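Uncharacterized protein Af_0446 (Archaeoglobus fulgidus DSM 4304, PDB 3BUT) is of unknown function but belongs to the LEA_2 (water stress and hypersensitive response) family and possibly binds lipids. Local coordinates at residues L23-N28 with K62-T68; V98-P102 with V113-L117; Y39-I43 with K70-L75. The protein carries 4 engineered substitutions. All coordinates share one frame; numbering follows the deposited sequence.

The three contacts sample both sheets of one antiparallel beta sandwich and the interface between them. Interaction 1 joins neighbouring strands within the sheet of 17-27 and 66-76, and interaction 2 pairs the hairpin strands 93-105 and 111-123 of the other sheet. Interaction 3 spans the interior between 34-45 and 66-76, with its centre about 10 Å from that of interaction 2 and about 19 Å from that of interaction 1. It touches both: A24 CB lies 3.8 Å from F71 CE2, K101 N is 2.7 Å from H40 O, a probable hydrogen bond, and I100 CG1 reaches L73 CD2 at 3.8 Å. Interactions 1 and 2 do not touch, their nearest atoms being about 7 Å apart.

Interaction 1 (L23-N28 with K62-T68); sequences LAKVRN and KPASATT. Engineered in segment 62-68: A64 (natural residue Lys), A66 (natural residue Lys).
V26 and T67 form an antiparallel hydrogen-bonded pair, V26 N giving to T67 O at 2.8 Å and T67 N returning to V26 O at 2.8 Å. Two residues on, N28 N donates to S65 O at 2.9 Å and nearly in line with the carbonyl, extending the ladder past the strand end into the type II turn K62-S65. A weak bond from A64 N to N28 O, 3.1 Å long, follows. N28 CB meets K62 O and its ND2 lies by P63 CA; ND2 is hydrogen-bonded to V32 O and V61 O, and OD1 to D30 N. On the K25, R27, A66 and T68 face, the R27 guanidinium lays one face over the backbone N of A66, its NH2 3.5 Å from A66 CB; A66 and A64 are engineered, both lysine in nature. The K25 chain, bent at chi2 (76°), crosses T68 at about a right angle, CD 3.4 Å from T68 OG1 and CE 3.8 Å from A66 CB. V26 and T67 point to the other face, where V61 touches both. The grip thus rests on main-chain bonds, with the aliphatic chain of K25 packing on T68 and A66, and the guanidinium of R27 on A66, at the surface.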
loop_
_atom_site.group_PDB
_atom_site.type_symbol
_atom_site.label_atom_id
_atom_site.label_comp_id
_atom_site.label_asym_id
_atom_site.label_seq_id
_atom_site.Cartn_x
_atom_site.Cartn_y
_atom_site.Cartn_z
ATOM N N LEU A 23 20.948 -7.654 -3.547
ATOM C CA LEU A 23 22.235 -8.334 -3.429
ATOM C C LEU A 23 22.816 -8.615 -4.805
ATOM O O LEU A 23 22.321 -9.478 -5.529
ATOM C CB LEU A 23 22.116 -9.641 -2.641
ATOM C CG LEU A 23 21.671 -9.611 -1.177
ATOM C CD1 LEU A 23 21.805 -10.998 -0.583
ATOM C CD2 LEU A 23 22.457 -8.599 -0.357
ATOM N N ALA A 24 23.872 -7.884 -5.155
ATOM C CA ALA A 24 24.512 -8.011 -6.462
ATOM C C ALA A 24 25.839 -8.753 -6.378
ATOM O O ALA A 24 26.758 -8.315 -5.690
ATOM C CB ALA A 24 24.716 -6.634 -7.086
ATOM N N LYS A 25 25.926 -9.880 -7.080
ATOM C CA LYS A 25 27.172 -10.618 -7.209
ATOM C C LYS A 25 28.004 -10.012 -8.339
ATOM O O LYS A 25 27.621 -10.081 -9.504
ATOM C CB LYS A 25 26.886 -12.100 -7.476
ATOM C CG LYS A 25 28.117 -13.028 -7.491
ATOM C CD LYS A 25 28.646 -13.338 -6.089
ATOM C CE LYS A 25 29.638 -14.499 -6.111
ATOM N NZ LYS A 25 30.303 -14.723 -4.794
ATOM N N VAL A 26 29.133 -9.405 -7.983
ATOM C CA VAL A 26 30.025 -8.809 -8.972
ATOM C C VAL A 26 31.351 -9.549 -9.048
ATOM O O VAL A 26 31.893 -9.969 -8.037
ATOM C CB VAL A 26 30.273 -7.298 -8.730
ATOM C CG1 VAL A 26 28.984 -6.507 -8.884
ATOM C CG2 VAL A 26 30.887 -7.045 -7.367
ATOM N N ARG A 27 31.851 -9.726 -10.264
ATOM C CA ARG A 27 33.169 -10.283 -10.484
ATOM C C ARG A 27 34.086 -9.186 -11.025
ATOM O O ARG A 27 33.747 -8.506 -11.990
ATOM C CB ARG A 27 33.088 -11.479 -11.441
ATOM C CG ARG A 27 34.433 -12.120 -11.754
ATOM C CD ARG A 27 34.279 -13.582 -12.124
ATOM N NE ARG A 27 34.121 -14.425 -10.942
ATOM C CZ ARG A 27 35.115 -15.070 -10.337
ATOM N NH1 ARG A 27 36.359 -14.985 -10.797
ATOM N NH2 ARG A 27 34.863 -15.810 -9.267
ATOM N N ASN A 28 35.236 -9.009 -10.386
ATOM C CA ASN A 28 36.231 -8.051 -10.843
ATOM C C ASN A 28 37.090 -8.642 -11.960
ATOM O O ASN A 28 37.854 -9.581 -11.734
ATOM C CB ASN A 28 37.104 -7.605 -9.666
ATOM C CG ASN A 28 38.011 -6.441 -10.006
ATOM O OD1 ASN A 28 38.015 -5.942 -11.127
ATOM N ND2 ASN A 28 38.776 -5.988 -9.022
ATOM N N LYS A 62 38.487 -7.642 -4.771
ATOM C CA LYS A 62 39.875 -7.952 -5.120
ATOM C C LYS A 62 39.962 -8.376 -6.585
ATOM O O LYS A 62 38.987 -8.892 -7.132
ATOM C CB LYS A 62 40.446 -9.034 -4.193
ATOM C CG LYS A 62 40.920 -8.512 -2.831
ATOM C CD LYS A 62 42.147 -9.273 -2.310
ATOM C CE LYS A 62 41.800 -10.582 -1.600
ATOM N NZ LYS A 62 41.319 -10.382 -0.203
ATOM N N PRO A 63 41.126 -8.120 -7.253
ATOM C CA PRO A 63 41.257 -8.518 -8.667
ATOM C C PRO A 63 40.972 -9.994 -8.888
ATOM O O PRO A 63 41.416 -10.813 -8.088
ATOM C CB PRO A 63 42.731 -8.259 -8.984
ATOM C CG PRO A 63 43.225 -7.355 -7.951
ATOM C CD PRO A 63 42.339 -7.429 -6.766
ATOM N N ALA A 64 40.212 -10.310 -9.942
ATOM C CA ALA A 64 39.796 -11.687 -10.302
ATOM C C ALA A 64 38.852 -12.398 -9.314
ATOM O O ALA A 64 38.489 -13.559 -9.520
ATOM C CB ALA A 64 41.020 -12.575 -10.655
ATOM N N SER A 65 38.448 -11.697 -8.258
ATOM C CA SER A 65 37.550 -12.247 -7.243
ATOM C C SER A 65 36.114 -11.820 -7.494
ATOM O O SER A 65 35.867 -10.843 -8.198
ATOM C CB SER A 65 37.970 -11.796 -5.843
ATOM O OG SER A 65 38.863 -12.714 -5.255
ATOM N N ALA A 66 35.182 -12.574 -6.913
ATOM C CA ALA A 66 33.757 -12.251 -6.937
ATOM C C ALA A 66 33.257 -11.921 -5.533
ATOM O O ALA A 66 33.664 -12.552 -4.558
ATOM C CB ALA A 66 32.960 -13.393 -7.545
ATOM N N THR A 67 32.377 -10.926 -5.442
ATOM C CA THR A 67 31.889 -10.391 -4.164
ATOM C C THR A 67 30.394 -10.085 -4.262
ATOM O O THR A 67 29.941 -9.531 -5.257
ATOM C CB THR A 67 32.659 -9.091 -3.795
ATOM O OG1 THR A 67 34.049 -9.389 -3.635
ATOM C CG2 THR A 67 32.150 -8.467 -2.500
ATOM N N THR A 68 29.629 -10.451 -3.238
ATOM C CA THR A 68 28.244 -10.009 -3.150
ATOM C C THR A 68 28.197 -8.618 -2.519
ATOM O O THR A 68 28.681 -8.415 -1.410
ATOM C CB THR A 68 27.364 -11.019 -2.390
ATOM O OG1 THR A 68 27.375 -12.265 -3.092
ATOM C CG2 THR A 68 25.913 -10.533 -2.281
#

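Interaction 2 (V98-P102 with V113-L117); sequences VAIKP and VPVFL
The K101 side chain crosses that of V115 obliquely in the beta hairpin of strands 93-105 and 111-123, at one edge of the sheet in this immunoglobulin-like (E-set) sandwich. The K101 chain leaves the strand with CG anti to the backbone N (chi1 -171°) and runs extended until its last bond, where it turns (chi4 -83°). CB and CG pass the carbonyl of P114, CG at 3.8 Å from P114 O. CD meets CG2 of V115 at 3.8 Å, and CE then reaches CB of V113 at 4.0 Å. NZ ends beside the V113 methyl CG1, so across this contact the ammonium group meets only hydrocarbon, and the lysine serves here through its aliphatic stem.

The backbones are tied at I100 and F116, an antiparallel hydrogen-bonded pair: I100 N donates to F116 O at 3.1 Å and F116 N to I100 O at 3.0 Å. A99 and L117 form the adjoining non-hydrogen-bonded pair, and on their face the A99 methyl touches L117 CD2 at 3.7 Å as well as V115 CG1. Beyond I100 the regular bridging stops: P102 has no N-H to give, and instead sets its CD against P114 O at 3.3 Å. On its other side strand 93-105 is bonded to strand 34-45, through A99 with T42 and K101 with H40, while the I100 side chain faces F71 and L73 of the opposing sheet. F116 projects to the same face as I100, its CG anti to the carbonyl carbon (chi1 -61°), which swings the ring along the strand over to P102. There the two side chains cross at about a right angle, and P102 CG lies in the plane of the phenyl ring, at its edge, 3.9 Å from F116 CE2.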
loop_
_atom_site.group_PDB
_atom_site.type_symbol
_atom_site.label_atom_id
_atom_site.label_comp_id
_atom_site.label_asym_id
_atom_site.label_seq_id
_atom_site.Cartn_x
_atom_site.Cartn_y
_atom_site.Cartn_z
ATOM N N VAL A 98 13.277 2.078 -10.364
ATOM C CA VAL A 98 14.331 2.021 -9.347
ATOM C C VAL A 98 15.683 2.274 -10.014
ATOM O O VAL A 98 16.008 1.663 -11.037
ATOM C CB VAL A 98 14.336 0.668 -8.589
ATOM C CG1 VAL A 98 15.463 0.618 -7.563
ATOM C CG2 VAL A 98 13.007 0.442 -7.903
ATOM N N ALA A 99 16.450 3.203 -9.454
ATOM C CA ALA A 99 17.778 3.509 -9.962
ATOM C C ALA A 99 18.813 3.414 -8.855
ATOM O O ALA A 99 18.652 4.025 -7.808
ATOM C CB ALA A 99 17.795 4.876 -10.579
ATOM N N ILE A 100 19.863 2.632 -9.086
ATOM C CA ILE A 100 21.007 2.575 -8.179
ATOM C C ILE A 100 22.241 3.081 -8.922
ATOM O O ILE A 100 22.575 2.585 -9.996
ATOM C CB ILE A 100 21.225 1.156 -7.595
ATOM C CG1 ILE A 100 20.037 0.750 -6.722
ATOM C CG2 ILE A 100 22.507 1.088 -6.763
ATOM C CD1 ILE A 100 19.846 -0.768 -6.581
ATOM N N LYS A 101 22.892 4.087 -8.346
ATOM C CA LYS A 101 24.043 4.748 -8.952
ATOM C C LYS A 101 25.277 4.570 -8.053
ATOM O O LYS A 101 25.536 5.409 -7.194
ATOM C CB LYS A 101 23.707 6.233 -9.144
ATOM C CG LYS A 101 24.701 7.054 -9.958
ATOM C CD LYS A 101 24.129 8.446 -10.250
ATOM C CE LYS A 101 25.210 9.454 -10.610
ATOM N NZ LYS A 101 25.859 10.046 -9.405
ATOM N N PRO A 102 26.022 3.455 -8.221
ATOM C CA PRO A 102 27.200 3.250 -7.382
ATOM C C PRO A 102 28.364 4.157 -7.756
ATOM O O PRO A 102 28.540 4.506 -8.926
ATOM C CB PRO A 102 27.564 1.788 -7.628
ATOM C CG PRO A 102 27.024 1.475 -8.964
ATOM C CD PRO A 102 25.807 2.328 -9.150
ATOM N N VAL A 113 30.528 6.440 -12.506
ATOM C CA VAL A 113 29.205 6.423 -11.862
ATOM C C VAL A 113 28.053 5.930 -12.756
ATOM O O VAL A 113 27.202 6.723 -13.164
ATOM C CB VAL A 113 28.853 7.792 -11.209
ATOM C CG1 VAL A 113 29.334 7.832 -9.767
ATOM C CG2 VAL A 113 29.432 8.961 -12.018
ATOM N N PRO A 114 28.016 4.613 -13.049
ATOM C CA PRO A 114 26.953 4.082 -13.900
ATOM C C PRO A 114 25.596 4.062 -13.187
ATOM O O PRO A 114 25.541 3.947 -11.967
ATOM C CB PRO A 114 27.432 2.658 -14.204
ATOM C CG PRO A 114 28.266 2.286 -13.045
ATOM C CD PRO A 114 28.942 3.550 -12.609
ATOM N N VAL A 115 24.520 4.201 -13.950
ATOM C CA VAL A 115 23.170 4.167 -13.397
ATOM C C VAL A 115 22.471 2.901 -13.866
ATOM O O VAL A 115 22.297 2.682 -15.069
ATOM C CB VAL A 115 22.344 5.405 -13.815
ATOM C CG1 VAL A 115 20.998 5.407 -13.123
ATOM C CG2 VAL A 115 23.098 6.691 -13.502
ATOM N N PHE A 116 22.092 2.063 -12.908
ATOM C CA PHE A 116 21.364 0.839 -13.196
ATOM C C PHE A 116 19.883 1.061 -12.941
ATOM O O PHE A 116 19.477 1.320 -11.818
ATOM C CB PHE A 116 21.913 -0.322 -12.361
ATOM C CG PHE A 116 23.359 -0.621 -12.635
ATOM C CD1 PHE A 116 23.726 -1.398 -13.728
ATOM C CD2 PHE A 116 24.355 -0.105 -11.817
ATOM C CE1 PHE A 116 25.065 -1.659 -14.000
ATOM C CE2 PHE A 116 25.695 -0.365 -12.074
ATOM C CZ PHE A 116 26.050 -1.144 -13.168
ATOM N N LEU A 117 19.090 0.987 -14.005
ATOM C CA LEU A 117 17.655 1.229 -13.920
ATOM C C LEU A 117 16.879 -0.074 -13.997
ATOM O O LEU A 117 17.240 -0.981 -14.750
ATOM C CB LEU A 117 17.190 2.156 -15.041
ATOM C CG LEU A 117 17.878 3.504 -15.270
ATOM C CD1 LEU A 117 17.614 3.967 -16.692
ATOM C CD2 LEU A 117 17.406 4.553 -14.284
#

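Interaction 3 (Y39-I43 with K70-L75); sequences YHYTI and KFSLRL
Y39, Y41 and I43 on one strand face F71, L73 and L75 on the other, the two segments approaching to 7.8 Å between axes with a crossing angle of -41°. Chi1 of Y39 (55°) sets CG between the backbone N and the carbonyl carbon and sends the ring across the gap. Its OH accepts the N-H of S72 at 2.8 Å and also meets a water at 3.1 Å, which gives a weak bond to K70 O. F71 stands edge-on to this ring in a T-shaped pair, planes 84° apart, with its CD1 over the ring centre and 3.5 Å from Y39 CG. Without the Y39 ring, as with an alanine here, the S72 N-H would probably lose its acceptor and the F71 edge the face it rests on.

The arrangement is the interior of a beta sandwich, in which strands of opposing sheets meet through side chains, here with two tyrosine hydroxyls reaching across to main-chain N-H groups. Y41 repeats the reach of Y39: its OH takes a weak bond from R74 N at 3.3 Å, and L73 CA sits over its ring in a CH-pi contact, 4.0 Å from the centroid. The Y41 and L73 side chains slide past each other in opposite directions, L73 CD2 touching Y41 CB at 3.7 Å. S72 OG, hydrogen-bonded to E19 OE2, lies over the centre of one face of the R74 guanidinium. At the far end, I43 CD1 packs on L73 CB and on L75 CG, the latter at 4.0 Å.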
loop_
_atom_site.group_PDB
_atom_site.type_symbol
_atom_site.label_atom_id
_atom_site.label_comp_id
_atom_site.label_asym_id
_atom_site.label_seq_id
_atom_site.Cartn_x
_atom_site.Cartn_y
_atom_site.Cartn_z
ATOM N N TYR A 39 26.769 4.455 -2.857
ATOM C CA TYR A 39 25.774 4.438 -3.921
ATOM C C TYR A 39 24.662 5.425 -3.635
ATOM O O TYR A 39 24.299 5.649 -2.482
ATOM C CB TYR A 39 25.190 3.029 -4.104
ATOM C CG TYR A 39 24.596 2.425 -2.833
ATOM C CD1 TYR A 39 25.408 1.797 -1.887
ATOM C CD2 TYR A 39 23.223 2.472 -2.591
ATOM C CE1 TYR A 39 24.872 1.253 -0.723
ATOM C CE2 TYR A 39 22.676 1.925 -1.431
ATOM C CZ TYR A 39 23.505 1.312 -0.510
ATOM O OH TYR A 39 22.976 0.775 0.644
ATOM N N HIS A 40 24.133 6.011 -4.698
ATOM C CA HIS A 40 22.905 6.782 -4.630
ATOM C C HIS A 40 21.758 5.921 -5.142
ATOM O O HIS A 40 21.924 5.153 -6.096
ATOM C CB HIS A 40 23.021 8.064 -5.453
ATOM C CG HIS A 40 21.872 9.006 -5.262
ATOM N ND1 HIS A 40 21.922 10.072 -4.387
ATOM C CD2 HIS A 40 20.640 9.036 -5.821
ATOM C CE1 HIS A 40 20.769 10.718 -4.419
ATOM N NE2 HIS A 40 19.973 10.107 -5.278
ATOM N N TYR A 41 20.597 6.034 -4.506
ATOM C CA TYR A 41 19.419 5.317 -4.982
ATOM C C TYR A 41 18.198 6.196 -5.069
ATOM O O TYR A 41 18.052 7.142 -4.298
ATOM C CB TYR A 41 19.133 4.072 -4.133
ATOM C CG TYR A 41 18.787 4.355 -2.697
ATOM C CD1 TYR A 41 19.782 4.517 -1.740
ATOM C CD2 TYR A 41 17.459 4.452 -2.286
ATOM C CE1 TYR A 41 19.469 4.780 -0.420
ATOM C CE2 TYR A 41 17.137 4.714 -0.969
ATOM C CZ TYR A 41 18.144 4.875 -0.042
ATOM O OH TYR A 41 17.824 5.137 1.270
ATOM N N THR A 42 17.336 5.892 -6.037
ATOM C CA THR A 42 16.025 6.531 -6.166
ATOM C C THR A 42 14.960 5.489 -6.463
ATOM O O THR A 42 15.210 4.523 -7.185
ATOM C CB THR A 42 15.955 7.633 -7.285
ATOM O OG1 THR A 42 16.209 7.059 -8.573
ATOM C CG2 THR A 42 16.930 8.765 -7.042
ATOM N N ILE A 43 13.775 5.676 -5.891
ATOM C CA ILE A 43 12.599 4.899 -6.277
ATOM C C ILE A 43 11.461 5.854 -6.638
ATOM O O ILE A 43 11.054 6.677 -5.823
ATOM C CB ILE A 43 12.140 3.916 -5.175
ATOM C CG1 ILE A 43 13.266 2.926 -4.827
ATOM C CG2 ILE A 43 10.881 3.162 -5.623
ATOM C CD1 ILE A 43 12.967 2.019 -3.650
ATOM N N LYS A 70 25.804 -5.400 -1.206
ATOM C CA LYS A 70 24.493 -5.161 -0.600
ATOM C C LYS A 70 24.087 -3.691 -0.733
ATOM O O LYS A 70 24.821 -2.783 -0.316
ATOM C CB LYS A 70 24.503 -5.593 0.878
ATOM C CG LYS A 70 23.327 -5.099 1.726
ATOM C CD LYS A 70 23.599 -5.301 3.215
ATOM C CE LYS A 70 22.989 -4.186 4.068
ATOM N NZ LYS A 70 21.514 -4.313 4.282
ATOM N N PHE A 71 22.914 -3.473 -1.319
ATOM C CA PHE A 71 22.336 -2.148 -1.480
ATOM C C PHE A 71 21.042 -2.061 -0.663
ATOM O O PHE A 71 20.080 -2.792 -0.908
ATOM C CB PHE A 71 22.084 -1.844 -2.964
ATOM C CG PHE A 71 23.318 -1.955 -3.828
ATOM C CD1 PHE A 71 24.219 -0.900 -3.917
ATOM C CD2 PHE A 71 23.576 -3.112 -4.552
ATOM C CE1 PHE A 71 25.367 -0.996 -4.703
ATOM C CE2 PHE A 71 24.714 -3.220 -5.337
ATOM C CZ PHE A 71 25.610 -2.156 -5.420
ATOM N N SER A 72 21.043 -1.183 0.333
ATOM C CA SER A 72 19.893 -0.980 1.189
ATOM C C SER A 72 19.091 0.200 0.671
ATOM O O SER A 72 19.552 1.338 0.714
ATOM C CB SER A 72 20.349 -0.728 2.627
ATOM O OG SER A 72 19.245 -0.481 3.476
ATOM N N LEU A 73 17.892 -0.079 0.175
ATOM C CA LEU A 73 17.037 0.952 -0.389
ATOM C C LEU A 73 15.902 1.224 0.574
ATOM O O LEU A 73 15.027 0.379 0.755
ATOM C CB LEU A 73 16.486 0.507 -1.745
ATOM C CG LEU A 73 17.402 -0.286 -2.686
ATOM C CD1 LEU A 73 16.606 -0.850 -3.847
ATOM C CD2 LEU A 73 18.558 0.557 -3.194
ATOM N N ARG A 74 15.918 2.401 1.193
ATOM C CA ARG A 74 14.930 2.749 2.208
ATOM C C ARG A 74 13.872 3.715 1.694
ATOM O O ARG A 74 14.184 4.700 1.032
ATOM C CB ARG A 74 15.604 3.317 3.459
ATOM C CG ARG A 74 16.469 2.311 4.213
ATOM C CD ARG A 74 17.311 2.996 5.283
ATOM N NE ARG A 74 18.475 2.195 5.655
ATOM C CZ ARG A 74 19.645 2.218 5.019
ATOM N NH1 ARG A 74 20.639 1.445 5.438
ATOM N NH2 ARG A 74 19.828 3.001 3.960
ATOM N N LEU A 75 12.617 3.419 2.018
ATOM C CA LEU A 75 11.490 4.255 1.632
ATOM C C LEU A 75 10.873 4.921 2.852
ATOM O O LEU A 75 10.370 4.245 3.751
ATOM C CB LEU A 75 10.415 3.435 0.910
ATOM C CG LEU A 75 10.741 2.713 -0.393
ATOM C CD1 LEU A 75 11.148 1.288 -0.123
ATOM C CD2 LEU A 75 9.512 2.729 -1.265
HETATM O O HOH W 1 24.760 -0.989 2.535
#